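Local atomic coordinates of urocanate hydratase (Paenibacillus sp. Soil724D2, PDB entry 7NED), a protein that probably adds water to thiourocanate, using bound NAD+ as cofactor, in bacterial ergothioneine catabolism, as expected of a urocanase-family hydratase. Residues I4-G9 with V29-E34; R24-V29 with A125-I130; I40-L45 with G121-A126. All coordinates share one frame; numbering follows the deposited sequence.

Interaction 1 of 3, residues I4-G9 with V29-E34; sequences ITAARG and VLENGE. With EDO (1,2-ethanediol), chain D.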
loop_
_atom_site.group_PDB
_atom_site.type_symbol
_atom_site.label_atom_id
_atom_site.label_comp_id
_atom_site.label_asym_id
_atom_site.label_seq_id
_atom_site.Cartn_x
_atom_site.Cartn_y
_atom_site.Cartn_z
ATOM N N ILE A 4 5.471 -10.113 -30.370
ATOM C CA ILE A 4 6.614 -10.109 -29.471
ATOM C C ILE A 4 6.773 -11.493 -28.879
ATOM O O ILE A 4 5.790 -12.130 -28.462
ATOM C CB ILE A 4 6.432 -9.065 -28.358
ATOM C CG1 ILE A 4 6.594 -7.652 -28.927
ATOM C CG2 ILE A 4 7.420 -9.324 -27.236
ATOM C CD1 ILE A 4 5.861 -6.584 -28.103
ATOM N N THR A 5 8.009 -11.961 -28.824
ATOM C CA THR A 5 8.329 -13.215 -28.153
ATOM C C THR A 5 9.548 -13.001 -27.276
ATOM O O THR A 5 10.373 -12.110 -27.533
ATOM C CB THR A 5 8.626 -14.350 -29.158
ATOM O OG1 THR A 5 9.697 -13.932 -30.019
ATOM C CG2 THR A 5 7.382 -14.688 -29.975
ATOM N N ALA A 6 9.653 -13.808 -26.228
ATOM C CA ALA A 6 10.837 -13.756 -25.393
ATOM C C ALA A 6 12.055 -14.246 -26.159
ATOM O O ALA A 6 11.999 -15.250 -26.892
ATOM C CB ALA A 6 10.643 -14.612 -24.132
ATOM N N ALA A 7 13.174 -13.559 -25.948
ATOM C CA ALA A 7 14.449 -14.058 -26.429
ATOM C C ALA A 7 14.703 -15.457 -25.878
ATOM O O ALA A 7 14.480 -15.728 -24.701
ATOM C CB ALA A 7 15.582 -13.106 -26.019
ATOM N N ARG A 8 15.163 -16.347 -26.746
ATOM C CA ARG A 8 15.621 -17.681 -26.382
ATOM C C ARG A 8 17.133 -17.726 -26.472
ATOM O O ARG A 8 17.739 -16.957 -27.227
ATOM C CB ARG A 8 15.076 -18.742 -27.343
ATOM C CG ARG A 8 13.854 -19.450 -26.869
ATOM C CD ARG A 8 12.748 -18.491 -26.747
ATOM N NE ARG A 8 11.483 -19.202 -26.629
ATOM C CZ ARG A 8 10.299 -18.608 -26.552
ATOM N NH1 ARG A 8 10.224 -17.290 -26.588
ATOM N NH2 ARG A 8 9.189 -19.341 -26.505
ATOM N N GLY A 9 17.726 -18.675 -25.747
ATOM C CA GLY A 9 19.154 -18.904 -25.815
ATOM C C GLY A 9 19.918 -18.141 -24.750
ATOM O O GLY A 9 19.369 -17.646 -23.758
ATOM N N VAL A 29 5.341 -12.541 -20.829
ATOM C CA VAL A 29 3.920 -12.333 -20.544
ATOM C C VAL A 29 3.227 -11.752 -21.771
ATOM O O VAL A 29 2.019 -11.949 -21.955
ATOM C CB VAL A 29 3.662 -11.450 -19.298
ATOM C CG1 VAL A 29 4.352 -12.025 -18.059
ATOM C CG2 VAL A 29 4.087 -10.003 -19.534
ATOM N N LEU A 30 3.950 -10.996 -22.609
ATOM C CA LEU A 30 3.335 -10.512 -23.842
ATOM C C LEU A 30 3.192 -11.655 -24.849
ATOM O O LEU A 30 2.157 -11.789 -25.519
ATOM C CB LEU A 30 4.150 -9.342 -24.420
ATOM C CG LEU A 30 4.060 -8.029 -23.616
ATOM C CD1 LEU A 30 5.081 -6.980 -24.087
ATOM C CD2 LEU A 30 2.671 -7.445 -23.663
ATOM N N GLU A 31 4.190 -12.536 -24.905
ATOM C CA GLU A 31 4.097 -13.696 -25.782
ATOM C C GLU A 31 2.893 -14.562 -25.426
ATOM O O GLU A 31 2.190 -15.062 -26.318
ATOM C CB GLU A 31 5.392 -14.509 -25.712
ATOM C CG GLU A 31 5.362 -15.808 -26.573
ATOM C CD GLU A 31 6.716 -16.507 -26.639
ATOM O OE1 GLU A 31 7.726 -15.942 -26.128
ATOM O OE2 GLU A 31 6.775 -17.632 -27.192
ATOM N N ASN A 32 2.650 -14.779 -24.130
ATOM C CA ASN A 32 1.501 -15.553 -23.699
ATOM C C ASN A 32 0.255 -14.710 -23.505
ATOM O O ASN A 32 -0.727 -15.207 -22.953
ATOM C CB ASN A 32 1.819 -16.310 -22.410
ATOM C CG ASN A 32 2.809 -17.438 -22.651
ATOM O OD1 ASN A 32 2.798 -18.037 -23.714
ATOM N ND2 ASN A 32 3.697 -17.683 -21.694
ATOM N N GLY A 33 0.267 -13.466 -23.946
ATOM C CA GLY A 33 -0.820 -12.575 -23.630
ATOM C C GLY A 33 -2.023 -12.840 -24.503
ATOM O O GLY A 33 -1.900 -13.256 -25.657
ATOM N N GLU A 34 -3.202 -12.606 -23.928
ATOM C CA GLU A 34 -4.454 -12.799 -24.653
ATOM C C GLU A 34 -4.695 -11.703 -25.686
ATOM O O GLU A 34 -5.447 -11.922 -26.640
ATOM C CB GLU A 34 -5.618 -12.849 -23.662
ATOM C CG GLU A 34 -5.598 -14.110 -22.743
ATOM C CD GLU A 34 -5.926 -15.439 -23.483
ATOM O OE1 GLU A 34 -5.112 -16.397 -23.353
ATOM O OE2 GLU A 34 -7.003 -15.567 -24.143
HETATM C C1 EDO D . -2.517 -10.640 -30.318
HETATM O O1 EDO D . -2.591 -9.276 -30.011
HETATM C C2 EDO D . -1.637 -11.340 -29.328
HETATM O O2 EDO D . -2.301 -11.682 -28.128
#

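Interaction 2 of 3, residues R24-V29 with A125-I130; sequences RMLENV and AAWQYI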
loop_
_atom_site.group_PDB
_atom_site.type_symbol
_atom_site.label_atom_id
_atom_site.label_comp_id
_atom_site.label_asym_id
_atom_site.label_seq_id
_atom_site.Cartn_x
_atom_site.Cartn_y
_atom_site.Cartn_z
ATOM N N ARG A 24 13.211 -10.800 -20.225
ATOM C CA ARG A 24 12.561 -11.941 -20.872
ATOM C C ARG A 24 11.216 -12.261 -20.252
ATOM O O ARG A 24 10.323 -12.761 -20.941
ATOM C CB ARG A 24 13.475 -13.156 -20.815
ATOM C CG ARG A 24 14.683 -12.952 -21.697
ATOM C CD ARG A 24 15.522 -14.223 -21.795
ATOM N NE ARG A 24 16.733 -13.943 -22.571
ATOM C CZ ARG A 24 17.512 -14.888 -23.102
ATOM N NH1 ARG A 24 17.221 -16.192 -22.940
ATOM N NH2 ARG A 24 18.580 -14.528 -23.794
ATOM N N MET A 25 11.054 -12.039 -18.941
ATOM C CA MET A 25 9.741 -12.271 -18.352
ATOM C C MET A 25 8.724 -11.268 -18.886
ATOM O O MET A 25 7.546 -11.602 -19.119
ATOM C CB MET A 25 9.870 -12.189 -16.827
ATOM C CG MET A 25 10.575 -13.380 -16.269
ATOM S SD MET A 25 10.603 -13.244 -14.509
ATOM C CE MET A 25 9.025 -13.989 -14.006
ATOM N N LEU A 26 9.153 -10.026 -19.075
ATOM C CA LEU A 26 8.283 -9.048 -19.727
ATOM C C LEU A 26 7.878 -9.524 -21.123
ATOM O O LEU A 26 6.690 -9.535 -21.480
ATOM C CB LEU A 26 8.978 -7.677 -19.784
ATOM C CG LEU A 26 8.347 -6.611 -20.668
ATOM C CD1 LEU A 26 6.890 -6.317 -20.284
ATOM C CD2 LEU A 26 9.167 -5.331 -20.651
ATOM N N GLU A 27 8.859 -9.940 -21.922
ATOM C CA GLU A 27 8.544 -10.441 -23.246
ATOM C C GLU A 27 7.617 -11.637 -23.154
ATOM O O GLU A 27 6.686 -11.785 -23.963
ATOM C CB GLU A 27 9.831 -10.817 -23.964
ATOM C CG GLU A 27 10.684 -9.611 -24.277
ATOM C CD GLU A 27 12.054 -9.988 -24.768
ATOM O OE1 GLU A 27 12.608 -11.018 -24.356
ATOM O OE2 GLU A 27 12.586 -9.241 -25.608
ATOM N N ASN A 28 7.868 -12.503 -22.168
ATOM C CA ASN A 28 7.131 -13.756 -22.040
ATOM C C ASN A 28 5.659 -13.529 -21.686
ATOM O O ASN A 28 4.790 -14.268 -22.163
ATOM C CB ASN A 28 7.802 -14.645 -20.990
ATOM C CG ASN A 28 7.220 -16.047 -20.958
ATOM O OD1 ASN A 28 7.093 -16.696 -22.011
ATOM N ND2 ASN A 28 6.869 -16.535 -19.750
ATOM N N VAL A 29 5.341 -12.541 -20.829
ATOM C CA VAL A 29 3.920 -12.333 -20.544
ATOM C C VAL A 29 3.227 -11.752 -21.771
ATOM O O VAL A 29 2.019 -11.949 -21.955
ATOM C CB VAL A 29 3.662 -11.450 -19.298
ATOM C CG1 VAL A 29 4.352 -12.025 -18.059
ATOM C CG2 VAL A 29 4.087 -10.003 -19.534
ATOM N N ALA A 125 1.410 -6.873 -14.796
ATOM C CA ALA A 125 2.338 -5.744 -14.823
ATOM C C ALA A 125 3.648 -6.043 -14.125
ATOM O O ALA A 125 4.607 -5.271 -14.287
ATOM C CB ALA A 125 1.707 -4.513 -14.206
ATOM N N ALA A 126 3.714 -7.122 -13.344
ATOM C CA ALA A 126 4.969 -7.550 -12.755
ATOM C C ALA A 126 5.647 -8.655 -13.560
ATOM O O ALA A 126 6.734 -9.094 -13.180
ATOM C CB ALA A 126 4.739 -8.012 -11.313
ATOM N N TRP A 127 5.004 -9.131 -14.633
ATOM C CA TRP A 127 5.606 -9.951 -15.689
ATOM C C TRP A 127 5.789 -11.340 -15.077
ATOM O O TRP A 127 6.810 -12.009 -15.301
ATOM C CB TRP A 127 6.965 -9.382 -16.062
ATOM C CG TRP A 127 6.843 -7.976 -16.570
ATOM C CD1 TRP A 127 5.707 -7.277 -16.919
ATOM C CD2 TRP A 127 7.830 -6.985 -16.284
ATOM N NE1 TRP A 127 6.003 -5.914 -17.037
ATOM C CE2 TRP A 127 7.301 -5.722 -16.640
ATOM C CE3 TRP A 127 9.142 -7.058 -15.803
ATOM C CZ2 TRP A 127 8.047 -4.550 -16.541
ATOM C CZ3 TRP A 127 9.895 -5.874 -15.722
ATOM C CH2 TRP A 127 9.340 -4.645 -16.081
ATOM N N GLN A 128 4.832 -11.782 -14.261
ATOM C CA GLN A 128 4.997 -13.047 -13.542
ATOM C C GLN A 128 4.059 -14.138 -14.049
ATOM O O GLN A 128 4.036 -15.247 -13.493
ATOM C CB GLN A 128 4.822 -12.817 -12.017
ATOM C CG GLN A 128 5.906 -11.885 -11.492
ATOM C CD GLN A 128 5.632 -11.242 -10.118
ATOM O OE1 GLN A 128 4.476 -11.046 -9.690
ATOM N NE2 GLN A 128 6.723 -10.851 -9.448
ATOM N N TYR A 129 3.288 -13.824 -15.088
ATOM C CA TYR A 129 2.344 -14.722 -15.706
ATOM C C TYR A 129 3.120 -15.704 -16.555
ATOM O O TYR A 129 4.101 -15.315 -17.206
ATOM C CB TYR A 129 1.399 -13.881 -16.546
ATOM C CG TYR A 129 0.306 -14.594 -17.265
ATOM C CD1 TYR A 129 -0.838 -14.985 -16.601
ATOM C CD2 TYR A 129 0.392 -14.806 -18.627
ATOM C CE1 TYR A 129 -1.866 -15.629 -17.290
ATOM C CE2 TYR A 129 -0.624 -15.449 -19.320
ATOM C CZ TYR A 129 -1.754 -15.853 -18.628
ATOM O OH TYR A 129 -2.778 -16.497 -19.269
ATOM N N ILE A 130 2.749 -16.986 -16.474
ATOM C CA ILE A 130 3.451 -17.992 -17.259
ATOM C C ILE A 130 2.548 -18.651 -18.284
ATOM O O ILE A 130 2.957 -19.621 -18.905
ATOM C CB ILE A 130 4.115 -19.062 -16.378
ATOM C CG1 ILE A 130 3.052 -19.873 -15.567
ATOM C CG2 ILE A 130 5.192 -18.383 -15.493
ATOM C CD1 ILE A 130 3.591 -21.121 -14.925
HETATM O O HOH W 1 5.838 -19.282 -19.600
HETATM O O HOH W 2 6.708 -14.654 -17.391
#

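Interaction 3 of 3, residues I40-L45 with G121-A126; sequences IVYAAL and GLTAAA. With URO ((2E)-3-(1H-imidazol-4-yl)acrylic acid), chain B; NAD (nicotinamide-adenine-dinucleotide), chain C.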
loop_
_atom_site.group_PDB
_atom_site.type_symbol
_atom_site.label_atom_id
_atom_site.label_comp_id
_atom_site.label_asym_id
_atom_site.label_seq_id
_atom_site.Cartn_x
_atom_site.Cartn_y
_atom_site.Cartn_z
ATOM N N ILE A 40 -2.275 -6.353 -23.266
ATOM C CA ILE A 40 -3.152 -7.035 -22.309
ATOM C C ILE A 40 -2.685 -8.474 -22.150
ATOM O O ILE A 40 -2.609 -9.228 -23.129
ATOM C CB ILE A 40 -4.622 -6.971 -22.744
ATOM C CG1 ILE A 40 -5.135 -5.524 -22.675
ATOM C CG2 ILE A 40 -5.472 -7.870 -21.868
ATOM C CD1 ILE A 40 -6.516 -5.363 -23.285
ATOM N N VAL A 41 -2.346 -8.860 -20.922
ATOM C CA VAL A 41 -1.876 -10.223 -20.682
ATOM C C VAL A 41 -3.042 -11.180 -20.419
ATOM O O VAL A 41 -3.125 -12.260 -21.019
ATOM C CB VAL A 41 -0.849 -10.232 -19.527
ATOM C CG1 VAL A 41 -0.332 -11.661 -19.267
ATOM C CG2 VAL A 41 0.311 -9.263 -19.846
ATOM N N TYR A 42 -3.980 -10.804 -19.551
ATOM C CA TYR A 42 -5.072 -11.698 -19.204
ATOM C C TYR A 42 -6.141 -10.888 -18.474
ATOM O O TYR A 42 -6.001 -9.666 -18.273
ATOM C CB TYR A 42 -4.538 -12.884 -18.386
ATOM C CG TYR A 42 -4.147 -12.563 -16.962
ATOM C CD1 TYR A 42 -2.965 -11.923 -16.670
ATOM C CD2 TYR A 42 -4.985 -12.904 -15.913
ATOM C CE1 TYR A 42 -2.591 -11.644 -15.333
ATOM C CE2 TYR A 42 -4.650 -12.619 -14.600
ATOM C CZ TYR A 42 -3.433 -11.983 -14.326
ATOM O OH TYR A 42 -3.081 -11.726 -13.031
ATOM N N ALA A 43 -7.227 -11.560 -18.100
ATOM C CA ALA A 43 -8.263 -10.938 -17.257
ATOM C C ALA A 43 -8.806 -9.650 -17.878
ATOM O O ALA A 43 -9.115 -8.668 -17.182
ATOM C CB ALA A 43 -7.737 -10.680 -15.854
ATOM N N ALA A 44 -8.891 -9.640 -19.205
ATOM C CA ALA A 44 -9.614 -8.638 -19.991
ATOM C C ALA A 44 -8.856 -7.326 -20.126
ATOM O O ALA A 44 -8.827 -6.722 -21.208
ATOM C CB ALA A 44 -10.999 -8.355 -19.400
ATOM N N LEU A 45 -8.257 -6.849 -19.035
ATOM C CA LEU A 45 -7.546 -5.579 -19.146
ATOM C C LEU A 45 -6.318 -5.514 -18.236
ATOM O O LEU A 45 -5.836 -4.411 -17.950
ATOM C CB LEU A 45 -8.513 -4.426 -18.870
ATOM C CG LEU A 45 -8.963 -4.238 -17.421
ATOM C CD1 LEU A 45 -9.603 -2.824 -17.271
ATOM C CD2 LEU A 45 -9.966 -5.338 -16.951
ATOM N N GLY A 121 -3.423 -6.432 -13.228
ATOM C CA GLY A 121 -3.781 -7.770 -12.808
ATOM C C GLY A 121 -3.069 -8.123 -11.512
ATOM O O GLY A 121 -2.760 -7.260 -10.672
ATOM N N LEU A 122 -2.853 -9.426 -11.311
ATOM C CA LEU A 122 -1.909 -9.830 -10.287
ATOM C C LEU A 122 -0.521 -9.983 -10.884
ATOM O O LEU A 122 0.428 -9.316 -10.450
ATOM C CB LEU A 122 -2.362 -11.147 -9.616
ATOM C CG LEU A 122 -3.738 -11.097 -8.972
ATOM C CD1 LEU A 122 -4.051 -12.357 -8.161
ATOM C CD2 LEU A 122 -3.845 -9.855 -8.098
ATOM N N THR A 123 -0.397 -10.775 -11.951
ATOM C CA THR A 123 0.927 -11.076 -12.469
ATOM C C THR A 123 1.225 -10.418 -13.816
ATOM O O THR A 123 2.285 -10.690 -14.383
ATOM C CB THR A 123 1.092 -12.579 -12.597
ATOM O OG1 THR A 123 0.030 -13.069 -13.417
ATOM C CG2 THR A 123 1.056 -13.252 -11.216
ATOM N N ALA A 124 0.335 -9.576 -14.347
ATOM C CA ALA A 124 0.579 -8.995 -15.674
ATOM C C ALA A 124 1.646 -7.904 -15.607
ATOM O O ALA A 124 2.677 -7.977 -16.287
ATOM C CB ALA A 124 -0.715 -8.426 -16.265
ATOM N N ALA A 125 1.410 -6.873 -14.796
ATOM C CA ALA A 125 2.338 -5.744 -14.823
ATOM C C ALA A 125 3.648 -6.043 -14.125
ATOM O O ALA A 125 4.607 -5.271 -14.287
ATOM C CB ALA A 125 1.707 -4.513 -14.206
ATOM N N ALA A 126 3.714 -7.122 -13.344
ATOM C CA ALA A 126 4.969 -7.550 -12.755
ATOM C C ALA A 126 5.647 -8.655 -13.560
ATOM O O ALA A 126 6.734 -9.094 -13.180
ATOM C CB ALA A 126 4.739 -8.012 -11.313
HETATM O OAA URO B . -1.361 -17.192 -12.245
HETATM C CAI URO B . -1.352 -15.973 -12.701
HETATM O OAB URO B . -0.499 -15.548 -13.373
HETATM C CAC URO B . -2.443 -15.055 -12.332
HETATM C CAD URO B . -3.410 -15.473 -11.558
HETATM C CAJ URO B . -4.370 -14.462 -11.314
HETATM C CAF URO B . -5.630 -14.604 -10.815
HETATM N NAH URO B . -6.322 -13.424 -10.895
HETATM C CAE URO B . -5.476 -12.576 -11.433
HETATM N NAG URO B . -4.285 -13.152 -11.707
HETATM P PA NAD C . -9.986 -13.468 -19.844
HETATM O O1A NAD C . -10.769 -12.167 -19.999
HETATM O O2A NAD C . -8.781 -13.849 -20.605
HETATM O O5B NAD C . -11.110 -14.612 -20.390
HETATM C C5B NAD C . -12.393 -14.399 -19.960
HETATM C C4B NAD C . -13.264 -15.394 -20.858
HETATM O O4B NAD C . -14.636 -15.302 -20.593
HETATM C C3B NAD C . -13.019 -14.874 -22.311
HETATM O O3B NAD C . -12.658 -15.914 -23.122
HETATM C C2B NAD C . -14.419 -14.314 -22.708
HETATM O O2B NAD C . -14.754 -14.568 -24.023
HETATM C C1B NAD C . -15.298 -15.240 -21.872
HETATM N N9A NAD C . -16.620 -14.700 -21.551
HETATM C C8A NAD C . -16.992 -13.400 -21.228
HETATM N N7A NAD C . -18.275 -13.271 -20.998
HETATM C C5A NAD C . -18.785 -14.554 -21.148
HETATM C C6A NAD C . -20.091 -15.082 -21.046
HETATM N N6A NAD C . -21.145 -14.302 -20.716
HETATM N N1A NAD C . -20.304 -16.412 -21.254
HETATM C C2A NAD C . -19.214 -17.137 -21.610
HETATM N N3A NAD C . -17.927 -16.777 -21.747
HETATM C C4A NAD C . -17.751 -15.460 -21.509
HETATM O O3 NAD C . -10.001 -13.578 -18.281
HETATM P PN NAD C . -9.060 -14.636 -17.547
HETATM O O1N NAD C . -7.595 -14.367 -17.364
HETATM O O2N NAD C . -9.557 -16.017 -17.923
HETATM O O5D NAD C . -9.579 -14.555 -15.906
HETATM C C5D NAD C . -10.987 -14.796 -15.740
HETATM C C4D NAD C . -11.352 -14.541 -14.304
HETATM O O4D NAD C . -10.460 -15.201 -13.424
HETATM C C3D NAD C . -11.030 -12.968 -14.120
HETATM O O3D NAD C . -12.044 -12.322 -13.359
HETATM C C2D NAD C . -9.687 -12.954 -13.301
HETATM O O2D NAD C . -9.560 -11.948 -12.382
HETATM C C1D NAD C . -10.148 -14.202 -12.483
HETATM N N1N NAD C . -9.211 -14.758 -11.497
HETATM C C2N NAD C . -9.074 -13.911 -10.414
HETATM C C3N NAD C . -8.292 -14.265 -9.326
HETATM C C7N NAD C . -8.158 -13.223 -8.207
HETATM O O7N NAD C . -7.908 -13.499 -7.035
HETATM N N7N NAD C . -8.258 -11.890 -8.570
HETATM C C4N NAD C . -7.677 -15.523 -9.374
HETATM C C5N NAD C . -7.859 -16.352 -10.481
HETATM C C6N NAD C . -8.667 -15.962 -11.563
#

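Interaction 1 of 3, residues I4-G9 with V29-E34
Glu31 and Arg8 illustrate how one carboxylate near the end of a helix can fasten an irregular N-terminal segment. The tight part of the contact is polar and gathers round Glu31 OE1. From one side comes the backbone: Ala6 N donates to Glu31 OE1 at 2.9 Å, meeting it on the anti side and 29° out of the carboxylate plane. From the other comes Arg8, whose guanidinium grips end-on with two nitrogens, NH1 to the syn lone pair of Glu31 OE1 at 2.9 Å and NH2 to Glu31 OE2 at 3.0 Å; the two planes are turned 31° against each other. Glu31 reaches this far because CG stands anti to its backbone N (chi1 177°) and the chain stays extended beyond it, whereas the Arg8 chain bends at chi2 and folds back over its own segment. There Arg8 NH1 also donates to Ala6 O at 2.7 Å, nearly in the guanidinium plane.

The looser part is the apolar pair. Ile4 CD1 touches Leu30 CD1 at 4.1 Å, where both side chains also lean on Tyr55 of helix 52-64. Thr5 flanks the carboxylate instead, its CB 3.5 Å from Glu31 OE1; it and Arg8 are the exposed residues, so the salt bridge lies at the solvent side.

With two donors on OE1 and one on OE2, the carboxylate has its rotation fixed; a cationic guanidinium and a peptide N-H so close would be expected to stabilise its charged form, and the N-terminal segment is held to the helix by a salt bridge and a backbone hydrogen bond as well as by apolar contact.

Interaction 2 of 3, residues R24-V29 with A125-I130
Leu26 and Trp127 meet by CH-pi contact, the leucine lying over one face of the indole. Leu26 CD1 sits 3.6 Å from the centroid of the Trp127 five-membered ring, 20° off its normal, while Leu26 CB covers the same face nearer the rim. CG anti to the backbone N (chi1 168°) carries the leucine branch along the ring. Ala125 O, from the indole's own segment, lies over the opposite face near the rim; the indole NE1 is hydrogen-bonded to Ala48 O.

Apolar packing continues with Met25 and Val29. Met25 CB approaches Trp127 CB at 4.1 Å. Val29 wedges its two methyls into the loop: CG1 presses on the Trp127 backbone and on Tyr129 CB, at 3.8 Å from the latter, and CG2 lies 4.1 Å from Trp127 CD1, oblique to the ring. A close methyl-to-carbonyl contact stands apart from these: the thioether bends at chi3 until Met25 CE lies 3.2 Å from Trp127 O.

Polar contact is made through water. Asn28 ND2 donates a hydrogen bond to one water at 3.0 Å, which in turn donates to Tyr129 O at 2.7 Å and weakly to Trp127 O. A second water accepts from Asn28 ND2 at 2.9 Å and lies near Ile130 O, one of several acceptors it could serve. Asn28 OD1 is engaged by Leu396 N.

Buried carbonyls of the loop are thus supplied with donors by water, while hydrophobic contacts press it onto helix 17-31. Such a combination would hold the backbone that leads into Tyr129, a residue of the urocanate pocket, with solvent molecules serving as part of the protein interior.

Interaction 3 of 3, residues I40-L45 with G121-A126
Tyr42 OH accepts two backbone hydrogen bonds from consecutive residues, a compact example of a phenol anchored by a loop. Leu122 N donates to Tyr42 OH at 2.9 Å with a bent angle of 144°. The bond from Thr123 N to Tyr42 OH, at 3.0 Å, is more nearly straight, at 169°. With CG set between the backbone N and the carbonyl carbon (chi1 73°), the tyrosine swings out toward the loop, and its ring presents an edge to Ala124 N.

Apolar contacts lie beside this pair. Val41 CB packs against Ala124 CB at 3.7 Å, and Tyr42 CE1 touches the same methyl at 3.8 Å. The Tyr42 ring is also stacked with Tyr129.

Ligand contacts complete the account. Thr123 OG1 donates to urocanate OAB at a short 2.5 Å, and urocanate is also hydrogen-bonded by Arg352; Leu122 CG rests 3.4 Å from urocanate CAE of the imidazole. On the cofactor side, Ala43 N donates to O1N of the NAD pyrophosphate at 2.9 Å, and that oxygen lies at the edge of the Tyr42 ring.

Tyr42 therefore stands between bound urocanate and dinucleotide, in the pocket where urocanate and NAD meet, consistent with a urocanase-type active site.

From the N terminus, interaction 1 closes the first loop by bringing residues 4-9 back to the end of helix 17-31. Before it closes, interaction 2 has opened on the same helix, so the two cross, sharing Val29; Gly9 O and Ala7 N also meet Arg24 and Glu27. Interaction 3 opens only after interaction 1 has closed, on strand 40-42, to which Glu34 N is tied through Val41 O. It opens after interaction 2 and ends on the same stretch, 121-130, sharing Ala125 and Ala126, where Gln128 N reaches Thr123 O. Together they join the N-terminal segment, helix 17-31 and strand 40-42 to the loop before helix 133-150.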